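Local coordinates for xanthomonas outer protein D (Xanthomonas euvesicatoria, PDB 2OIX) that is a type III secreted virulence effector whose catalytic domain, a clan CE cysteine protease of the Ulp1 family, removes SUMO from modified proteins, at residues His9-Ala12 against Tyr13-Leu17; Leu41-Asp45 against Pro46-Ala50; Gln103-Tyr106 against Leu107-Ala111; Glu168-Arg171 against Gly172-Arg175. The protein carries 1 engineered substitution. All blocks are in the same frame, centred on the assembly; numbering follows the deposited sequence.

All four interactions are local, made within single helices or at their beginnings, and they fall into two touching pairs. Interactions 1 and 4 meet where Tyr13 packs on Ile174; interactions 2 and 3 meet where Leu41 and Ser42 lie against Ala111 and Met110. Interactions 1 and 3 are the partly buried ones, on opposite sides of the chain's centre, and each is a stretch of regular helix braced by an arginine–aspartate salt bridge four residues apart. Interactions 2 and 4 are surface contacts, their centres about 34 Å apart, in which an aspartate caps the start of a helix. Glutamine and serine hydrogen bonds flank the first cap, whereas two neighbouring arginines lie beside the second.

Interaction 1 of 4, residues His9-Ala12 against Tyr13-Leu17; sequences HLRA and YTDDL
Leu10 O is approached by two groups of Thr14. The amide Thr14 N donates to it at 2.8 Å, nearly in line with the carbonyl, while the hydroxyl Thr14 OG1 sits 3.3 Å from Leu10 O and 3.4 Å from Arg11 O. Either hydroxyl contact is weak, and its single proton is not settled between the two oxygens. Thr14 chi1 of 64° places OG1 between its own backbone N and carbonyl carbon, turned back to the preceding turn. The next carbonyl, Arg11 O, receives Asp15 N at 2.8 Å, and the same two residues are joined again through their side chains. Arg11 NE donates to Asp15 OD1 at 3.0 Å in an almost straight salt bridge (171°). OD1 lies in the guanidinium plane, at its edge; NE meets it on the syn side but well out of the carboxylate plane, in keeping with two flat groups that stand 89° apart. This is an i to i+4 ion pair within helix 7-20 of the Ulp1-type catalytic domain. Because the arginine chain bends at its second torsion, NE comes over the following turn, and Arg11 NH1 forms a second salt bridge, with Asp34. Leu10 and the Tyr13 ring pack on Leu141 of helix 136-153. That ring leads away from the preceding turn, and Tyr13 OH is hydrogen-bonded to Arg177 and Glu145.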
# COMPACT_ATOMS: atom_id res chain seq x y z
N HIS A 9 -11.33 6.99 3.80
CA HIS A 9 -11.83 6.32 2.61
C HIS A 9 -11.01 5.12 2.24
O HIS A 9 -11.56 4.09 1.86
CB HIS A 9 -11.81 7.27 1.44
CG HIS A 9 -12.76 8.41 1.59
ND1 HIS A 9 -12.33 9.71 1.76
CD2 HIS A 9 -14.11 8.45 1.61
CE1 HIS A 9 -13.38 10.51 1.84
NE2 HIS A 9 -14.47 9.77 1.78
N LEU A 10 -9.69 5.28 2.32
CA LEU A 10 -8.77 4.18 2.03
C LEU A 10 -9.00 3.06 3.05
O LEU A 10 -9.17 1.91 2.66
CB LEU A 10 -7.31 4.66 2.06
CG LEU A 10 -6.71 5.13 0.71
CD1 LEU A 10 -7.20 6.47 0.44
CD2 LEU A 10 -5.17 5.23 0.86
N ARG A 11 -9.04 3.43 4.34
CA ARG A 11 -9.36 2.48 5.40
C ARG A 11 -10.67 1.71 5.22
O ARG A 11 -10.71 0.49 5.44
CB ARG A 11 -9.37 3.18 6.77
CG ARG A 11 -9.62 2.25 7.93
CD ARG A 11 -8.44 1.30 8.12
NE ARG A 11 -8.75 0.22 9.07
CZ ARG A 11 -8.41 0.22 10.36
NH1 ARG A 11 -7.72 1.23 10.89
NH2 ARG A 11 -8.77 -0.81 11.13
N ALA A 12 -11.73 2.41 4.81
CA ALA A 12 -13.04 1.80 4.61
C ALA A 12 -13.00 0.83 3.42
O ALA A 12 -13.59 -0.26 3.45
CB ALA A 12 -14.13 2.88 4.36
N TYR A 13 -12.29 1.23 2.37
CA TYR A 13 -12.13 0.36 1.22
C TYR A 13 -11.31 -0.89 1.58
O TYR A 13 -11.72 -2.01 1.26
CB TYR A 13 -11.50 1.11 0.06
CG TYR A 13 -11.58 0.34 -1.25
CD1 TYR A 13 -12.57 0.61 -2.20
CD2 TYR A 13 -10.67 -0.70 -1.51
CE1 TYR A 13 -12.63 -0.11 -3.41
CE2 TYR A 13 -10.74 -1.43 -2.70
CZ TYR A 13 -11.70 -1.12 -3.64
OH TYR A 13 -11.76 -1.85 -4.80
N THR A 14 -10.20 -0.71 2.27
CA THR A 14 -9.36 -1.89 2.58
C THR A 14 -9.97 -2.81 3.65
O THR A 14 -9.77 -4.03 3.60
CB THR A 14 -7.90 -1.54 2.86
OG1 THR A 14 -7.81 -0.73 4.04
CG2 THR A 14 -7.24 -0.84 1.66
N ASP A 15 -10.73 -2.23 4.59
CA ASP A 15 -11.57 -3.00 5.51
C ASP A 15 -12.55 -3.87 4.74
O ASP A 15 -12.64 -5.08 5.00
CB ASP A 15 -12.36 -2.08 6.47
CG ASP A 15 -11.51 -1.59 7.64
OD1 ASP A 15 -10.34 -1.99 7.75
OD2 ASP A 15 -12.02 -0.81 8.48
N ASP A 16 -13.28 -3.28 3.79
CA ASP A 16 -14.26 -4.00 2.99
C ASP A 16 -13.59 -5.08 2.12
O ASP A 16 -14.09 -6.22 2.05
CB ASP A 16 -15.08 -3.04 2.14
CG ASP A 16 -16.06 -3.75 1.23
OD1 ASP A 16 -17.03 -4.35 1.76
OD2 ASP A 16 -15.87 -3.70 0.00
N LEU A 17 -12.47 -4.73 1.47
CA LEU A 17 -11.66 -5.69 0.72
C LEU A 17 -11.30 -6.91 1.56
O LEU A 17 -11.51 -8.05 1.13
CB LEU A 17 -10.34 -5.06 0.23
CG LEU A 17 -9.45 -5.96 -0.64
CD1 LEU A 17 -10.20 -6.54 -1.88
CD2 LEU A 17 -8.24 -5.16 -1.06

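Interaction 2 of 4, residues Leu41-Asp45 against Pro46-Ala50; sequences LSSAD and PDQQA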
# COMPACT_ATOMS: atom_id res chain seq x y z
N LEU A 41 5.08 5.94 11.76
CA LEU A 41 6.45 5.38 11.78
C LEU A 41 7.50 6.50 11.91
O LEU A 41 8.58 6.33 12.53
CB LEU A 41 6.71 4.52 10.53
CG LEU A 41 5.95 3.20 10.32
CD1 LEU A 41 6.15 2.71 8.86
CD2 LEU A 41 6.31 2.09 11.32
N SER A 42 7.18 7.66 11.35
CA SER A 42 8.08 8.81 11.33
C SER A 42 7.87 9.79 12.49
O SER A 42 8.66 10.71 12.68
CB SER A 42 7.92 9.55 10.00
OG SER A 42 8.27 8.71 8.92
N SER A 43 6.81 9.58 13.27
CA SER A 43 6.40 10.49 14.36
C SER A 43 7.57 10.84 15.29
O SER A 43 8.52 10.05 15.42
CB SER A 43 5.25 9.86 15.16
OG SER A 43 5.02 10.53 16.40
N ALA A 44 7.51 12.01 15.93
CA ALA A 44 8.59 12.41 16.87
C ALA A 44 8.39 11.85 18.27
O ALA A 44 9.36 11.59 19.02
CB ALA A 44 8.75 13.93 16.92
N ASP A 45 7.11 11.67 18.62
CA ASP A 45 6.67 10.95 19.81
C ASP A 45 7.11 9.50 19.67
O ASP A 45 6.59 8.76 18.85
CB ASP A 45 5.15 11.03 19.96
CG ASP A 45 4.62 10.25 21.18
OD1 ASP A 45 5.35 9.39 21.76
OD2 ASP A 45 3.47 10.50 21.58
N PRO A 46 8.09 9.10 20.49
CA PRO A 46 8.67 7.77 20.43
C PRO A 46 7.64 6.63 20.55
O PRO A 46 7.83 5.52 19.77
CB PRO A 46 9.63 7.76 21.63
CG PRO A 46 10.04 9.21 21.75
CD PRO A 46 8.73 9.93 21.53
N ASP A 47 6.76 6.82 21.63
CA ASP A 47 5.67 5.84 21.77
C ASP A 47 4.67 5.73 20.59
O ASP A 47 4.06 4.67 20.41
CB ASP A 47 4.91 6.04 23.06
CG ASP A 47 4.55 4.73 23.71
OD1 ASP A 47 4.51 3.70 22.99
OD2 ASP A 47 4.32 4.72 24.94
N GLN A 48 4.49 6.81 19.82
CA GLN A 48 3.67 6.73 18.59
C GLN A 48 4.38 5.86 17.54
O GLN A 48 3.75 5.05 16.84
CB GLN A 48 3.42 8.12 17.99
CG GLN A 48 2.39 9.02 18.72
CD GLN A 48 1.93 10.23 17.88
OE1 GLN A 48 2.40 10.42 16.75
NE2 GLN A 48 1.01 11.06 18.43
N GLN A 49 5.68 6.08 17.40
CA GLN A 49 6.47 5.37 16.40
C GLN A 49 6.64 3.89 16.78
O GLN A 49 6.53 3.02 15.93
CB GLN A 49 7.81 6.07 16.22
CG GLN A 49 8.83 5.29 15.44
CD GLN A 49 10.17 5.98 15.44
OE1 GLN A 49 10.96 5.87 16.39
NE2 GLN A 49 10.42 6.74 14.38
N ALA A 50 6.88 3.63 18.06
CA ALA A 50 6.99 2.26 18.58
C ALA A 50 5.72 1.47 18.33
O ALA A 50 5.78 0.33 17.85
CB ALA A 50 7.33 2.29 20.09
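Gln48 lies across Ser43 and Asp45, and nearly every atom of its side chain has a neighbour there. Gln48 CB is 3.3 Å from Ser43 OG. Gln48 CG rests against the Asp45 carboxylate, 3.4 Å from Asp45 OD2, the two side chains crossing at about a right angle. With the chain extended beyond CG, CD passes Ser43 OG and the tip accepts the Ser43 hydroxyl, Ser43 OG to Gln48 OE1 2.6 Å. That hydroxyl comes from above the amide's carbonyl plane, 44° out of it. Gln48 NE2 ends on the Asp45 side, 4.0 Å from Asp45 OD2. Behind this side chain the helix begins. Asp45 is the N-cap: its OD1 takes Gln48 N in a weak capping bond of 3.3 Å, and its carbonyl receives Gln49 N as the first regular helical bond, Asp45 O to Gln49 N 3.2 Å. Gln49 then reaches back to the far end of the loop. Its CG lies anti to the backbone N (chi1 168°) and 3.1 Å from Leu41 O, which turns the amide back to Leu41. Gln49 NE2 donates to Leu41 O at 2.6 Å, tying the loop's first residue to the new helix. The loop thus turns the chain from helix 35-40 into helix 46-57 at the surface; Leu41 is buried against Ala52, Gln53 and Leu56 of the latter, while Leu41, Ser42 and Gln49 all touch His114 of helix 102-114.

Interaction 3 of 4, residues Gln103-Tyr106 against Leu107-Ala111; sequences QQRY and LADMA
Arg105 and Asp109 are one turn apart on helix 102-114, the crossover helix of a beta-alpha-beta unit whose parallel strands are 90-94 and 123-125. The ionic part comes first. Arg105 NE donates to Asp109 OD1 at 2.7 Å, a nearly straight bond (168°) on the syn side of that oxygen, though it arrives from out of the carboxylate plane. The guanidinium and carboxylate stand 83° apart. Arg105 NH2 adds a weak bond to the same Asp109 OD1 at 3.4 Å, and is also in weak hydrogen bonds with the carbonyls of Thr122 and Tyr119. A chi2 of 63° folds the Arg105 chain so that NE points forward along the helix; beyond it, NH1 forms a salt bridge with Glu124 of strand 123-125, so this arginine ties helix to sheet. Backbone bonds make up the second group: Gln103 O, Gln104 O, Arg105 O and Tyr106 O each accept the amide four residues on, the last at 2.8 Å from Met110 N. Within the helix the apolar contact is that of Tyr106 with Met110, while Leu107 packs outward on Ile69 and Gln71 of strand 64-71. Tyr106 and Met110 run side by side, pointing the same way, and Met110 CG sits over one face of the Tyr106 ring, offset toward the rim, in a CH-pi contact 3.9 Å from the centroid. The sulfur completes a Met-aromatic contact obliquely, with Met110 SD 3.7 Å from Tyr106 CE1.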
# COMPACT_ATOMS: atom_id res chain seq x y z
N GLN A 103 9.49 14.51 -2.71
CA GLN A 103 8.87 14.25 -1.41
C GLN A 103 8.24 12.86 -1.31
O GLN A 103 8.42 12.18 -0.30
CB GLN A 103 7.91 15.35 -0.89
CG GLN A 103 7.69 15.17 0.66
CD GLN A 103 6.80 16.20 1.35
OE1 GLN A 103 6.73 17.37 0.95
NE2 GLN A 103 6.10 15.75 2.40
N GLN A 104 7.53 12.43 -2.35
CA GLN A 104 6.77 11.16 -2.28
C GLN A 104 7.66 9.93 -2.04
O GLN A 104 7.39 9.11 -1.14
CB GLN A 104 5.91 10.98 -3.54
CG GLN A 104 4.81 9.92 -3.31
CD GLN A 104 3.65 10.40 -2.40
OE1 GLN A 104 3.52 11.58 -2.14
NE2 GLN A 104 2.80 9.49 -1.99
N ARG A 105 8.74 9.81 -2.82
CA ARG A 105 9.63 8.68 -2.63
C ARG A 105 10.37 8.79 -1.29
O ARG A 105 10.61 7.78 -0.65
CB ARG A 105 10.61 8.55 -3.79
CG ARG A 105 11.63 7.46 -3.63
CD ARG A 105 11.07 6.04 -3.55
NE ARG A 105 12.15 5.14 -3.14
CZ ARG A 105 12.77 4.26 -3.93
NH1 ARG A 105 12.40 4.07 -5.19
NH2 ARG A 105 13.74 3.53 -3.42
N TYR A 106 10.67 10.01 -0.85
CA TYR A 106 11.20 10.25 0.49
C TYR A 106 10.31 9.66 1.60
O TYR A 106 10.79 8.96 2.49
CB TYR A 106 11.41 11.74 0.71
CG TYR A 106 11.85 12.09 2.11
CD1 TYR A 106 13.10 11.69 2.58
CD2 TYR A 106 11.02 12.82 2.95
CE1 TYR A 106 13.53 12.01 3.87
CE2 TYR A 106 11.44 13.15 4.25
CZ TYR A 106 12.69 12.73 4.69
OH TYR A 106 13.11 13.06 5.96
N LEU A 107 9.01 9.96 1.54
CA LEU A 107 8.04 9.42 2.49
C LEU A 107 8.06 7.88 2.43
O LEU A 107 8.14 7.26 3.48
CB LEU A 107 6.62 9.96 2.20
CG LEU A 107 6.40 11.47 2.42
CD1 LEU A 107 5.00 11.90 1.95
CD2 LEU A 107 6.58 11.79 3.89
N ALA A 108 8.02 7.28 1.23
CA ALA A 108 8.15 5.79 1.10
C ALA A 108 9.48 5.23 1.69
O ALA A 108 9.52 4.14 2.30
CB ALA A 108 8.01 5.37 -0.37
N ASP A 109 10.56 6.00 1.52
CA ASP A 109 11.86 5.59 1.97
C ASP A 109 11.96 5.66 3.47
O ASP A 109 12.58 4.81 4.11
CB ASP A 109 12.95 6.45 1.33
CG ASP A 109 13.24 6.05 -0.10
OD1 ASP A 109 12.77 4.97 -0.52
OD2 ASP A 109 13.94 6.81 -0.80
N MET A 110 11.33 6.68 4.05
CA MET A 110 11.32 6.81 5.52
C MET A 110 10.50 5.68 6.11
O MET A 110 10.91 5.08 7.09
CB MET A 110 10.68 8.13 5.94
CG MET A 110 11.56 9.38 5.70
SD MET A 110 13.27 9.20 6.29
CE MET A 110 13.06 9.05 8.08
N ALA A 111 9.35 5.36 5.50
CA ALA A 111 8.54 4.22 5.92
C ALA A 111 9.39 2.94 5.90
O ALA A 111 9.45 2.22 6.91
CB ALA A 111 7.27 4.06 5.06

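Interaction 4 of 4, residues Glu168-Arg171 against Gly172-Arg175; sequences EPDR and GLIR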
# COMPACT_ATOMS: atom_id res chain seq x y z
N GLU A 168 -6.63 0.24 -14.37
CA GLU A 168 -7.62 1.21 -14.79
C GLU A 168 -8.48 1.46 -13.56
O GLU A 168 -9.44 0.72 -13.31
CB GLU A 168 -8.44 0.68 -15.97
CG GLU A 168 -7.62 0.33 -17.23
CD GLU A 168 -8.39 -0.55 -18.24
OE1 GLU A 168 -8.55 -1.77 -17.99
OE2 GLU A 168 -8.86 -0.01 -19.28
N PRO A 169 -8.11 2.48 -12.77
CA PRO A 169 -8.89 2.90 -11.61
C PRO A 169 -10.15 3.58 -12.08
O PRO A 169 -10.16 4.24 -13.11
CB PRO A 169 -7.99 3.95 -10.94
CG PRO A 169 -6.64 3.75 -11.54
CD PRO A 169 -6.88 3.28 -12.91
N ASP A 170 -11.22 3.44 -11.29
CA ASP A 170 -12.48 4.09 -11.61
C ASP A 170 -13.13 4.63 -10.35
O ASP A 170 -13.27 3.90 -9.37
CB ASP A 170 -13.43 3.13 -12.33
CG ASP A 170 -13.60 1.82 -11.58
OD1 ASP A 170 -13.21 0.76 -12.12
OD2 ASP A 170 -14.13 1.85 -10.44
N ARG A 171 -13.55 5.89 -10.37
CA ARG A 171 -14.10 6.44 -9.15
C ARG A 171 -15.40 5.71 -8.81
O ARG A 171 -15.64 5.35 -7.66
CB ARG A 171 -14.27 7.95 -9.26
CG ARG A 171 -14.74 8.63 -7.99
CD ARG A 171 -13.94 8.24 -6.73
NE ARG A 171 -13.95 9.36 -5.79
CZ ARG A 171 -12.91 10.16 -5.56
NH1 ARG A 171 -11.73 9.96 -6.16
NH2 ARG A 171 -13.06 11.16 -4.70
N GLY A 172 -16.18 5.43 -9.86
CA GLY A 172 -17.45 4.71 -9.78
C GLY A 172 -17.53 3.46 -8.90
O GLY A 172 -18.35 3.41 -7.98
N LEU A 173 -16.72 2.45 -9.18
CA LEU A 173 -16.82 1.19 -8.45
C LEU A 173 -16.23 1.33 -7.04
O LEU A 173 -16.63 0.63 -6.11
CB LEU A 173 -16.18 0.02 -9.21
CG LEU A 173 -15.82 -1.25 -8.42
CD1 LEU A 173 -17.00 -2.23 -8.33
CD2 LEU A 173 -14.57 -1.96 -8.96
N ILE A 174 -15.29 2.25 -6.90
CA ILE A 174 -14.80 2.61 -5.57
C ILE A 174 -15.93 3.22 -4.75
O ILE A 174 -16.17 2.80 -3.62
CB ILE A 174 -13.55 3.54 -5.63
CG1 ILE A 174 -12.31 2.71 -6.01
CG2 ILE A 174 -13.28 4.19 -4.26
CD1 ILE A 174 -11.11 3.53 -6.43
N ARG A 175 -16.63 4.19 -5.32
CA ARG A 175 -17.81 4.78 -4.70
C ARG A 175 -18.87 3.73 -4.34
O ARG A 175 -19.46 3.79 -3.27
CB ARG A 175 -18.43 5.82 -5.64
CG ARG A 175 -17.70 7.14 -5.64
CD ARG A 175 -18.46 8.25 -6.37
NE ARG A 175 -17.57 9.41 -6.45
CZ ARG A 175 -17.91 10.63 -6.85
NH1 ARG A 175 -19.16 10.91 -7.22
NH2 ARG A 175 -16.98 11.58 -6.87
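Asp170 OD2 accepts Leu173 N at 2.9 Å in a bent bond (141°), the amide reaching the oxygen from above the carboxylate plane, and this makes Asp170 the N-cap of helix 171-179. A first torsion of 52° turns the Asp170 carboxylate toward the first turn's Leu173 N, close enough that OD2 is also 3.0 Å from Leu173 CB. This cap is the tight part of the contact, together with the helical bond that follows it: Arg171 O takes Arg175 N at 2.8 Å, almost straight. Ile174 closes the inner side, its CG1 and CD1 each 3.7 Å from Asp170 O. The acidic side chain at the amino end probably interacts favourably with the helix dipole as well as satisfying an amide of the first turn, which has no helical carbonyl partner. On the other side, where Gly172, Leu173 and Arg175 are exposed, bonding gives way to mere proximity: Arg175 lies alongside Arg171, crossing it obliquely, with no bond between the two side chains. Arg175 NE is 3.3 Å from Arg171 CG, thus beside the aliphatic stem, but the like-charged Arg171 NE and Arg175 NE are still only 3.7 Å apart, with their guanidinium planes turned 60° from each other. The like charges are probably partly offset by Asp138, which forms a salt bridge with Arg171 NH1, while Arg171 NH2 donates to Ser3 O near the amino terminus. Pro169 and Ile174 pack on helix 136-153, and Ile174 also meets Tyr13 of helix 7-20, so the helix start is seated against both.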